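Local coordinates for Lmo1076 protein (Listeria monocytogenes serovar 1/2a, PDB 5JQC) that is a putative secreted autolysin, probably with amidase activity in cell-wall turnover, represented here by a piece made up of three SH3-like GW domains, at residues S24-V29 and D62-K67; T75-S80 and M89-F94; Q183-V188 and V230-K235; V206-S211 and T236-W241. All blocks are in the same frame, centred on the assembly; numbering follows the deposited sequence. Where two conformers were deposited one is given.

Contact 1. Residues S24-V29 and D62-K67; sequences SEDAKV and DVKILK
The carboxylates of D26 and D62 are the flat groups here, and each meets the aliphatic part of a lysine from the other strand. D26 and K64 lie alongside and point the same way. OD1 of D26 rests 3.4 Å from CD of K64, with CE close behind, and reaches NZ of the same lysine only in a long salt bridge (3.7 Å). The bend at the second torsion of K64 (chi2 -97°) turns the chain alongside the carboxylate, so that CD and CE of K64 come nearer to OD1 than NZ does. D62 instead crosses K28, its OD1 3.4 Å from CG of K28; that oxygen is hydrogen-bonded to Y97 OH, while the K28 ammonium leads away to a bound PEG fragment. These four charged residues share one face of an antiparallel ladder that pairs strand 19-29 with strand 62-71 in the first GW domain, an SH3-like fold. Strand 94-96 flanks 19-29 on its other side, and strand 74-81 follows 62-71. The hydrogen-bonded pairs are E25 with I65 and A27 with V63: I65 N bonds to E25 O almost straight (2.8 Å, 175°), and V63 N to A27 O at 2.7 Å, whereas the return bond from E25 N to I65 O is weak. The face of A27, V63 and I65 is mainly apolar. A27 CB touches I65 CG1 at 4.0 Å, and Y96 packs against A27 and I65. At the end of the strand V29 CG2 touches V63 CG2 at 4.0 Å, with F94 and M89 against V29.

Contact 2. Residues T75-S80 and M89-F94; sequences TWVQFS and MDKRAF
V77 and M89 form an antiparallel hydrogen-bonded pair, V77 N to M89 O at 2.8 Å and M89 N to V77 O at 3.0 Å, within the beta hairpin of strands 74-81 and 84-90 in the first GW domain. W76 and D90 are the next, non-hydrogen-bonded pair, and K91 N closes the ladder on T75 O with a nearly straight bond (2.8 Å, 175°). The chain then leaves the strand through a 3-10 turn at 91-93, which swings F94 back over the hairpin. V77 CG2 presses tightly on F94 CE1 (3.3 Å), and the edge of F94 is directed at the face of F79 in an offset edge-to-face pair with planes at 61°. With its CG between backbone N and carbonyl carbon (chi1 67°), F79 presents a face to the methyl CE of M89, a selenomethionine. V77 CG1 packs on K91 CB, and T75 CG2 runs alongside the extended lysine, whose NZ bridges to E68. D90 CA, two residues past the G87-W88 dipeptide, lies over one face of the W76 ring, toward its rim. The D90 carboxylate is gripped side-on by R92 of its own segment: NH2 of R92 meets OD2 on the syn side at 2.6 Å, while NE and N of R92 both reach OD1 from one face of the carboxylate, the backbone bond making an Asx turn.

Contact 3. Residues Q183-V188 and V230-K235; sequences QSQSNV and VIKQAK
S186 and Q233 are joined three times. Their backbones bond both ways, S186 N to Q233 O and Q233 N to S186 O, each at 3.0 Å, and NE2 of Q233 adds a bond to OG of S186 (3.2 Å) that lies near the amide plane. The hydroxyl is within reach because OG sits between backbone N and carbonyl carbon (chi1 62°), and Q233 takes the like position before extending straight to its amide. Beyond them, V188 N meets I231 O at 2.8 Å from above the carbonyl plane, and V188 CG2 nudges V230 O at 3.2 Å. On the other face N187 runs alongside K232, OD1 touching CD at 3.3 Å; the lysine ammonium bonds Q243, and N187 OD1 is hydrogen-bonded to a glycerol. At the far end Q183 and S184 both face K235 in a classic beta bulge, with Q183 N bonded to K235 O (2.9 Å). A second classic bulge, I231 and K232 opposite Q243, lies where strand 226-236 pairs with strand 239-246, and W190 lies against V230 and Q233. Main-chain bonds and polar side chains hold strand 184-194, an outermost strand of its antiparallel sheet in the third GW domain. V188 and V230 make the only apolar side-chain pair between the segments, and most residues of 183-188 are exposed, which implies a contact depending little on apolar burial.

Contact 4. Residues V206-S211 and T236-W241; sequences VYNTSS and TARGTW
Y207 and W241 carry this contact. Y207 CB stands over the six-membered ring of W241 as a CH-pi contact, 3.4 Å from the ring centroid and 11° off its normal. The phenol ring continues obliquely across the indole, planes 34° apart, so that CD2 of Y207 lies 3.5 Å from CH2 of W241. Placing CG opposite the backbone N (chi1 172°) carries the tyrosine ring past the outer end of the indole to R238, whose CD meets the ring edge at CE2 of Y207 (4.0 Å). At the pyrrole end V206 takes over: its CG1 is 3.6 Å from CD1 of W241 and 3.8 Å from CG2 of T236. The indole is held in rotation by its own segment, NE1 of W241 donating to OG1 of T236 (3.2 Å) close to the ring plane. Two tight turns thus face each other. V206-T209 is a type II turn in which V206 O accepts from both N and OG1 of T209, the latter bond only 2.6 Å long. T236-G239 is a type I turn closing a two-residue beta hairpin, and the backbone angles of G239 are ones that call for glycine. In the third GW domain the contact therefore fastens the loop between strands 201-202 and 218-219 to the hairpin of strands 226-236 and 239-246. R238 salt-bridges to D180, Y203 meets Y207 edge-to-face, A234 of strand 226-236 touches V206, and W253 of strand 249-255 packs against both V206 and W241.

The four contacts fall into two groups at opposite ends of an elongated, helix-free chain. Contacts 1 and 2 belong to the first GW domain, their centres 8 Å apart; strands 62-71 and 74-81 are neighbours in one sheet, and contact 1 closes along the sequence before contact 2 opens. Contacts 3 and 4 belong to the third, 11 Å apart, sharing the hairpin of strands 226-236 and 239-246, and their segments alternate along the chain. Between the groups, centres lie about 47 to 61 Å apart and the nearest atoms at least about 36 Å, with the second GW domain between them in sequence. Each group thus joins strands and loops within its own SH3-like domain, and none of the four contacts links one domain to another.

Contact 1. Residues S24-V29 and D62-K67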
# COMPACT_ATOMS: atom_id res chain seq x y z
N SER A 24 13.53 -10.45 -14.74
CA SER A 24 13.14 -9.04 -14.72
C SER A 24 13.35 -8.55 -13.29
O SER A 24 12.58 -8.87 -12.38
CB SER A 24 11.70 -8.83 -15.18
OG SER A 24 11.37 -7.45 -15.17
N GLU A 25 14.42 -7.79 -13.09
CA GLU A 25 14.80 -7.30 -11.78
C GLU A 25 15.37 -5.90 -11.90
O GLU A 25 15.97 -5.55 -12.92
CB GLU A 25 15.85 -8.20 -11.09
CG GLU A 25 15.48 -9.68 -10.92
CD GLU A 25 14.35 -9.90 -9.93
OE1 GLU A 25 14.17 -9.06 -9.02
OE2 GLU A 25 13.63 -10.91 -10.08
N ASP A 26 15.20 -5.12 -10.85
CA ASP A 26 15.94 -3.88 -10.67
C ASP A 26 17.07 -4.11 -9.69
O ASP A 26 16.95 -4.90 -8.74
CB ASP A 26 15.02 -2.77 -10.17
CG ASP A 26 13.96 -2.40 -11.19
OD1 ASP A 26 14.30 -1.68 -12.15
OD2 ASP A 26 12.80 -2.86 -11.04
N ALA A 27 18.19 -3.43 -9.91
CA ALA A 27 19.31 -3.58 -9.00
C ALA A 27 20.16 -2.33 -9.05
O ALA A 27 20.07 -1.52 -9.98
CB ALA A 27 20.15 -4.81 -9.37
N LYS A 28 20.99 -2.18 -8.02
CA LYS A 28 21.99 -1.13 -7.96
C LYS A 28 23.37 -1.76 -8.01
O LYS A 28 23.68 -2.64 -7.20
CB LYS A 28 21.85 -0.29 -6.68
CG LYS A 28 22.61 1.02 -6.75
CD LYS A 28 22.40 1.88 -5.53
CE LYS A 28 23.20 1.38 -4.35
NZ LYS A 28 23.08 2.30 -3.18
N VAL A 29 24.19 -1.31 -8.96
CA VAL A 29 25.60 -1.68 -8.98
C VAL A 29 26.29 -1.09 -7.75
O VAL A 29 26.19 0.11 -7.47
CB VAL A 29 26.26 -1.19 -10.28
CG1 VAL A 29 27.72 -1.55 -10.30
CG2 VAL A 29 25.54 -1.76 -11.50
N ASP A 62 21.29 2.79 -10.78
CA ASP A 62 20.27 1.75 -10.85
C ASP A 62 20.21 1.18 -12.26
O ASP A 62 20.31 1.90 -13.26
CB ASP A 62 18.90 2.32 -10.45
CG ASP A 62 18.73 2.42 -8.94
OD1 ASP A 62 19.73 2.21 -8.20
OD2 ASP A 62 17.60 2.71 -8.48
N VAL A 63 20.04 -0.14 -12.35
CA VAL A 63 20.06 -0.84 -13.62
C VAL A 63 18.93 -1.86 -13.62
O VAL A 63 18.34 -2.18 -12.59
CB VAL A 63 21.40 -1.55 -13.90
CG1 VAL A 63 22.50 -0.52 -14.14
CG2 VAL A 63 21.77 -2.46 -12.74
N LYS A 64 18.66 -2.38 -14.81
CA LYS A 64 17.70 -3.44 -15.03
C LYS A 64 18.47 -4.72 -15.34
O LYS A 64 19.42 -4.69 -16.13
CB LYS A 64 16.76 -3.09 -16.19
CG LYS A 64 15.91 -1.83 -15.98
CD LYS A 64 14.51 -2.17 -15.48
CE LYS A 64 13.59 -0.95 -15.49
NZ LYS A 64 12.18 -1.33 -15.21
N ILE A 65 18.07 -5.83 -14.72
CA ILE A 65 18.72 -7.11 -14.96
C ILE A 65 17.81 -7.91 -15.86
O ILE A 65 16.66 -8.18 -15.51
CB ILE A 65 19.02 -7.85 -13.66
CG1 ILE A 65 19.85 -6.98 -12.72
CG2 ILE A 65 19.77 -9.15 -13.95
CD1 ILE A 65 21.22 -6.60 -13.27
N LEU A 66 18.34 -8.32 -17.02
CA LEU A 66 17.58 -8.97 -18.08
C LEU A 66 17.82 -10.47 -18.16
O LEU A 66 16.88 -11.23 -18.46
CB LEU A 66 17.93 -8.33 -19.43
CG LEU A 66 17.38 -6.95 -19.80
CD1 LEU A 66 18.06 -5.84 -19.01
CD2 LEU A 66 17.58 -6.74 -21.29
N LYS A 67 19.04 -10.93 -17.94
CA LYS A 67 19.36 -12.34 -18.07
C LYS A 67 20.38 -12.70 -17.01
O LYS A 67 21.12 -11.83 -16.52
CB LYS A 67 19.94 -12.72 -19.44
CG LYS A 67 19.15 -12.31 -20.67
CD LYS A 67 19.90 -12.78 -21.93
CE LYS A 67 19.26 -12.23 -23.21
NZ LYS A 67 17.87 -12.72 -23.38

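Contact 2. Residues T75-S80 and M89-F94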
# COMPACT_ATOMS: atom_id res chain seq x y z
N THR A 75 28.30 -16.57 -11.58
CA THR A 75 27.08 -16.16 -12.26
C THR A 75 27.27 -14.78 -12.85
O THR A 75 27.68 -13.86 -12.14
CB THR A 75 25.88 -16.15 -11.31
OG1 THR A 75 25.62 -17.49 -10.86
CG2 THR A 75 24.63 -15.63 -12.01
N TRP A 76 27.00 -14.64 -14.15
CA TRP A 76 27.05 -13.35 -14.83
C TRP A 76 25.64 -12.93 -15.23
O TRP A 76 24.84 -13.77 -15.66
CB TRP A 76 27.97 -13.44 -16.06
CG TRP A 76 29.39 -13.27 -15.65
CD1 TRP A 76 30.12 -12.11 -15.66
CD2 TRP A 76 30.24 -14.27 -15.07
NE1 TRP A 76 31.37 -12.33 -15.14
CE2 TRP A 76 31.47 -13.65 -14.77
CE3 TRP A 76 30.08 -15.63 -14.78
CZ2 TRP A 76 32.55 -14.34 -14.22
CZ3 TRP A 76 31.15 -16.32 -14.23
CH2 TRP A 76 32.36 -15.67 -13.95
N VAL A 77 25.33 -11.64 -15.08
CA VAL A 77 24.00 -11.12 -15.39
C VAL A 77 24.10 -10.00 -16.41
O VAL A 77 25.02 -9.17 -16.37
CB VAL A 77 23.27 -10.65 -14.10
CG1 VAL A 77 23.25 -11.75 -13.06
CG2 VAL A 77 23.88 -9.39 -13.52
N GLN A 78 23.14 -9.97 -17.35
CA GLN A 78 23.08 -8.94 -18.38
C GLN A 78 22.24 -7.76 -17.89
O GLN A 78 21.03 -7.89 -17.74
CB GLN A 78 22.47 -9.49 -19.68
CG GLN A 78 22.32 -8.44 -20.78
CD GLN A 78 21.40 -8.86 -21.92
OE1 GLN A 78 20.24 -9.19 -21.69
NE2 GLN A 78 21.92 -8.85 -23.14
N PHE A 79 22.89 -6.62 -17.66
CA PHE A 79 22.25 -5.43 -17.14
C PHE A 79 22.19 -4.34 -18.19
O PHE A 79 22.97 -4.31 -19.15
CB PHE A 79 22.99 -4.88 -15.92
CG PHE A 79 24.35 -4.34 -16.24
CD1 PHE A 79 25.39 -5.19 -16.60
CD2 PHE A 79 24.61 -2.98 -16.16
CE1 PHE A 79 26.64 -4.70 -16.89
CE2 PHE A 79 25.87 -2.49 -16.45
CZ PHE A 79 26.88 -3.35 -16.82
N SER A 80 21.26 -3.40 -17.98
CA SER A 80 21.02 -2.29 -18.89
C SER A 80 20.89 -1.00 -18.11
O SER A 80 20.21 -0.95 -17.07
CB SER A 80 19.74 -2.52 -19.70
OG SER A 80 18.60 -2.42 -18.86
N MSE A 89 27.98 -8.81 -16.32
CA MSE A 89 28.90 -8.64 -15.19
C MSE A 89 28.56 -9.63 -14.08
O MSE A 89 27.40 -10.06 -13.95
CB MSE A 89 28.85 -7.19 -14.70
CG MSE A 89 29.75 -6.90 -13.49
SE MSE A 89 30.25 -5.02 -13.28
CE MSE A 89 28.48 -4.17 -13.22
N ASP A 90 29.59 -10.02 -13.32
CA ASP A 90 29.43 -10.86 -12.15
C ASP A 90 28.24 -10.40 -11.32
O ASP A 90 28.15 -9.23 -10.94
CB ASP A 90 30.72 -10.79 -11.31
CG ASP A 90 30.92 -11.99 -10.39
OD1 ASP A 90 29.95 -12.52 -9.80
OD2 ASP A 90 32.08 -12.42 -10.25
N LYS A 91 27.33 -11.34 -11.05
CA LYS A 91 26.15 -11.03 -10.25
C LYS A 91 26.50 -10.40 -8.91
O LYS A 91 25.72 -9.60 -8.37
CB LYS A 91 25.33 -12.31 -10.04
CG LYS A 91 24.06 -12.12 -9.25
CD LYS A 91 23.26 -13.39 -9.29
CE LYS A 91 21.90 -13.18 -8.70
NZ LYS A 91 21.10 -14.44 -8.82
N ARG A 92 27.68 -10.72 -8.36
CA ARG A 92 28.10 -10.18 -7.07
C ARG A 92 28.32 -8.67 -7.13
O ARG A 92 28.28 -8.01 -6.09
CB ARG A 92 29.38 -10.87 -6.59
CG ARG A 92 29.19 -12.31 -6.08
CD ARG A 92 30.55 -12.94 -5.73
NE ARG A 92 31.40 -12.99 -6.92
CZ ARG A 92 32.73 -13.15 -6.91
NH1 ARG A 92 33.41 -13.27 -5.77
NH2 ARG A 92 33.37 -13.16 -8.08
N ALA A 93 28.54 -8.12 -8.31
CA ALA A 93 28.67 -6.67 -8.43
C ALA A 93 27.37 -5.91 -8.20
O ALA A 93 27.39 -4.68 -8.25
CB ALA A 93 29.25 -6.32 -9.81
N PHE A 94 26.23 -6.58 -7.94
CA PHE A 94 24.93 -5.92 -7.89
C PHE A 94 24.20 -6.20 -6.58
O PHE A 94 24.33 -7.28 -5.99
CB PHE A 94 23.99 -6.39 -9.04
CG PHE A 94 24.57 -6.26 -10.42
CD1 PHE A 94 25.43 -7.22 -10.93
CD2 PHE A 94 24.20 -5.20 -11.24
CE1 PHE A 94 25.93 -7.10 -12.22
CE2 PHE A 94 24.69 -5.08 -12.52
CZ PHE A 94 25.56 -6.03 -13.01

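Contact 3. Residues Q183-V188 and V230-K235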
# COMPACT_ATOMS: atom_id res chain seq x y z
N GLN A 183 -22.81 -0.46 2.51
CA GLN A 183 -23.04 -1.49 1.50
C GLN A 183 -24.37 -1.28 0.78
O GLN A 183 -24.49 -1.55 -0.43
CB GLN A 183 -23.00 -2.85 2.17
CG GLN A 183 -21.58 -3.23 2.60
CD GLN A 183 -21.55 -4.34 3.63
OE1 GLN A 183 -22.55 -4.60 4.31
NE2 GLN A 183 -20.39 -4.99 3.77
N SER A 184 -25.39 -0.83 1.51
CA SER A 184 -26.68 -0.53 0.92
C SER A 184 -27.41 0.45 1.83
O SER A 184 -27.09 0.60 3.02
CB SER A 184 -27.52 -1.80 0.71
OG SER A 184 -27.83 -2.38 1.97
N GLN A 185 -28.39 1.13 1.24
CA GLN A 185 -29.10 2.18 1.95
C GLN A 185 -30.39 2.48 1.18
O GLN A 185 -30.40 2.48 -0.05
CB GLN A 185 -28.23 3.43 2.06
CG GLN A 185 -28.83 4.51 2.87
CD GLN A 185 -28.05 5.79 2.70
OE1 GLN A 185 -28.51 6.86 3.10
NE2 GLN A 185 -26.87 5.70 2.09
N SER A 186 -31.47 2.75 1.92
CA SER A 186 -32.76 2.95 1.30
C SER A 186 -33.60 3.83 2.21
O SER A 186 -33.45 3.81 3.44
CB SER A 186 -33.48 1.63 1.06
OG SER A 186 -33.73 0.97 2.30
N ASN A 187 -34.48 4.62 1.58
CA ASN A 187 -35.48 5.39 2.31
C ASN A 187 -36.66 4.49 2.68
O ASN A 187 -37.05 3.62 1.90
CB ASN A 187 -35.96 6.58 1.48
CG ASN A 187 -34.83 7.55 1.13
OD1 ASN A 187 -33.82 7.62 1.82
ND2 ASN A 187 -35.01 8.30 0.05
N VAL A 188 -37.19 4.69 3.88
CA VAL A 188 -38.29 3.90 4.39
C VAL A 188 -39.24 4.83 5.14
O VAL A 188 -39.01 6.04 5.25
CB VAL A 188 -37.82 2.76 5.32
CG1 VAL A 188 -36.89 1.79 4.57
CG2 VAL A 188 -37.13 3.33 6.55
N VAL A 230 -38.76 5.87 11.60
CA VAL A 230 -37.56 5.45 10.89
C VAL A 230 -37.69 5.85 9.42
O VAL A 230 -38.54 5.31 8.70
CB VAL A 230 -37.34 3.94 11.03
CG1 VAL A 230 -36.04 3.52 10.36
CG2 VAL A 230 -37.35 3.53 12.50
N ILE A 231 -36.85 6.78 8.97
CA ILE A 231 -36.91 7.27 7.59
C ILE A 231 -35.86 6.65 6.66
O ILE A 231 -36.05 6.67 5.44
CB ILE A 231 -36.79 8.81 7.53
CG1 ILE A 231 -35.44 9.28 8.06
CG2 ILE A 231 -37.94 9.47 8.31
CD1 ILE A 231 -35.26 10.79 8.11
N LYS A 232 -34.75 6.12 7.19
CA LYS A 232 -33.74 5.49 6.36
C LYS A 232 -33.18 4.27 7.06
O LYS A 232 -33.13 4.22 8.29
CB LYS A 232 -32.57 6.43 6.03
CG LYS A 232 -32.93 7.62 5.14
CD LYS A 232 -31.74 8.05 4.28
CE LYS A 232 -31.13 9.37 4.73
NZ LYS A 232 -32.17 10.45 4.79
N GLN A 233 -32.72 3.30 6.27
CA GLN A 233 -31.94 2.19 6.79
C GLN A 233 -30.66 2.04 5.97
O GLN A 233 -30.62 2.31 4.76
CB GLN A 233 -32.72 0.87 6.77
CG GLN A 233 -32.79 0.23 5.40
CD GLN A 233 -33.50 -1.10 5.42
OE1 GLN A 233 -33.65 -1.73 6.48
NE2 GLN A 233 -33.96 -1.54 4.26
N ALA A 234 -29.60 1.60 6.66
CA ALA A 234 -28.29 1.43 6.06
C ALA A 234 -27.62 0.19 6.66
O ALA A 234 -27.78 -0.10 7.85
CB ALA A 234 -27.41 2.67 6.27
N LYS A 235 -26.89 -0.55 5.82
CA LYS A 235 -26.16 -1.72 6.30
C LYS A 235 -24.67 -1.53 6.03
O LYS A 235 -24.28 -1.22 4.90
CB LYS A 235 -26.67 -3.00 5.63
CG LYS A 235 -26.07 -4.29 6.21
CD LYS A 235 -26.79 -5.54 5.71
CE LYS A 235 -27.03 -5.55 4.18
NZ LYS A 235 -25.85 -5.96 3.33

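Contact 4. Residues V206-S211 and T236-W241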
# COMPACT_ATOMS: atom_id res chain seq x y z
N VAL A 206 -24.16 7.19 9.42
CA VAL A 206 -24.12 5.74 9.57
C VAL A 206 -22.82 5.37 10.27
O VAL A 206 -21.76 5.92 9.95
CB VAL A 206 -24.23 5.04 8.21
CG1 VAL A 206 -24.09 3.54 8.36
CG2 VAL A 206 -25.57 5.41 7.50
N TYR A 207 -22.90 4.45 11.24
CA TYR A 207 -21.81 4.29 12.20
C TYR A 207 -20.50 3.88 11.52
O TYR A 207 -20.45 2.89 10.77
CB TYR A 207 -22.19 3.26 13.27
CG TYR A 207 -21.03 2.90 14.20
CD1 TYR A 207 -20.64 3.76 15.22
CD2 TYR A 207 -20.33 1.70 14.05
CE1 TYR A 207 -19.58 3.44 16.08
CE2 TYR A 207 -19.27 1.37 14.88
CZ TYR A 207 -18.90 2.24 15.90
OH TYR A 207 -17.86 1.91 16.73
N ASN A 208 -19.46 4.67 11.77
CA ASN A 208 -18.08 4.38 11.38
C ASN A 208 -17.88 4.46 9.87
O ASN A 208 -17.02 3.77 9.29
CB ASN A 208 -17.61 3.02 11.91
CG ASN A 208 -16.11 2.90 11.96
OD1 ASN A 208 -15.54 1.94 11.45
ND2 ASN A 208 -15.46 3.89 12.54
N THR A 209 -18.66 5.31 9.21
CA THR A 209 -18.50 5.53 7.78
C THR A 209 -17.77 6.84 7.46
O THR A 209 -17.45 7.08 6.29
CB THR A 209 -19.88 5.50 7.10
OG1 THR A 209 -20.71 6.52 7.66
CG2 THR A 209 -20.57 4.17 7.35
N SER A 210 -17.47 7.66 8.47
CA SER A 210 -16.82 8.95 8.25
C SER A 210 -16.21 9.42 9.56
O SER A 210 -16.38 8.77 10.61
CB SER A 210 -17.80 9.99 7.70
OG SER A 210 -18.73 10.30 8.71
N SER A 211 -15.50 10.55 9.51
CA SER A 211 -14.87 11.09 10.71
C SER A 211 -15.91 11.47 11.76
O SER A 211 -15.69 11.26 12.96
CB SER A 211 -14.02 12.31 10.35
OG SER A 211 -13.55 12.92 11.53
N THR A 236 -23.86 -1.70 7.08
CA THR A 236 -22.41 -1.88 6.95
C THR A 236 -22.03 -3.27 7.46
O THR A 236 -22.83 -3.98 8.09
CB THR A 236 -21.60 -0.84 7.72
OG1 THR A 236 -21.82 -1.01 9.13
CG2 THR A 236 -21.96 0.56 7.31
N ALA A 237 -20.77 -3.62 7.22
CA ALA A 237 -20.21 -4.87 7.73
C ALA A 237 -20.47 -5.05 9.23
O ALA A 237 -20.63 -6.18 9.69
CB ALA A 237 -18.71 -4.90 7.45
N ARG A 238 -20.57 -3.95 9.99
CA ARG A 238 -20.78 -4.00 11.43
C ARG A 238 -22.24 -4.12 11.85
O ARG A 238 -22.49 -4.44 13.02
CB ARG A 238 -20.17 -2.76 12.08
CG ARG A 238 -18.68 -2.62 11.80
CD ARG A 238 -17.97 -1.72 12.79
NE ARG A 238 -16.75 -2.33 13.29
CZ ARG A 238 -15.63 -2.45 12.57
NH1 ARG A 238 -15.57 -1.99 11.31
NH2 ARG A 238 -14.58 -3.04 13.11
N GLY A 239 -23.21 -3.84 10.98
CA GLY A 239 -24.59 -4.00 11.39
C GLY A 239 -25.56 -3.23 10.50
O GLY A 239 -25.24 -2.89 9.36
N THR A 240 -26.75 -3.00 11.04
CA THR A 240 -27.80 -2.28 10.36
C THR A 240 -28.27 -1.12 11.24
O THR A 240 -28.54 -1.31 12.43
CB THR A 240 -28.98 -3.19 10.02
OG1 THR A 240 -28.53 -4.26 9.18
CG2 THR A 240 -30.04 -2.41 9.28
N TRP A 241 -28.37 0.05 10.62
CA TRP A 241 -28.59 1.32 11.31
C TRP A 241 -29.88 1.95 10.78
O TRP A 241 -30.17 1.88 9.58
CB TRP A 241 -27.38 2.23 11.10
CG TRP A 241 -26.08 1.42 11.26
CD1 TRP A 241 -25.39 0.73 10.28
CD2 TRP A 241 -25.37 1.17 12.48
NE1 TRP A 241 -24.30 0.09 10.82
CE2 TRP A 241 -24.26 0.35 12.16
CE3 TRP A 241 -25.55 1.58 13.80
CZ2 TRP A 241 -23.34 -0.06 13.12
CZ3 TRP A 241 -24.63 1.17 14.75
CH2 TRP A 241 -23.55 0.35 14.41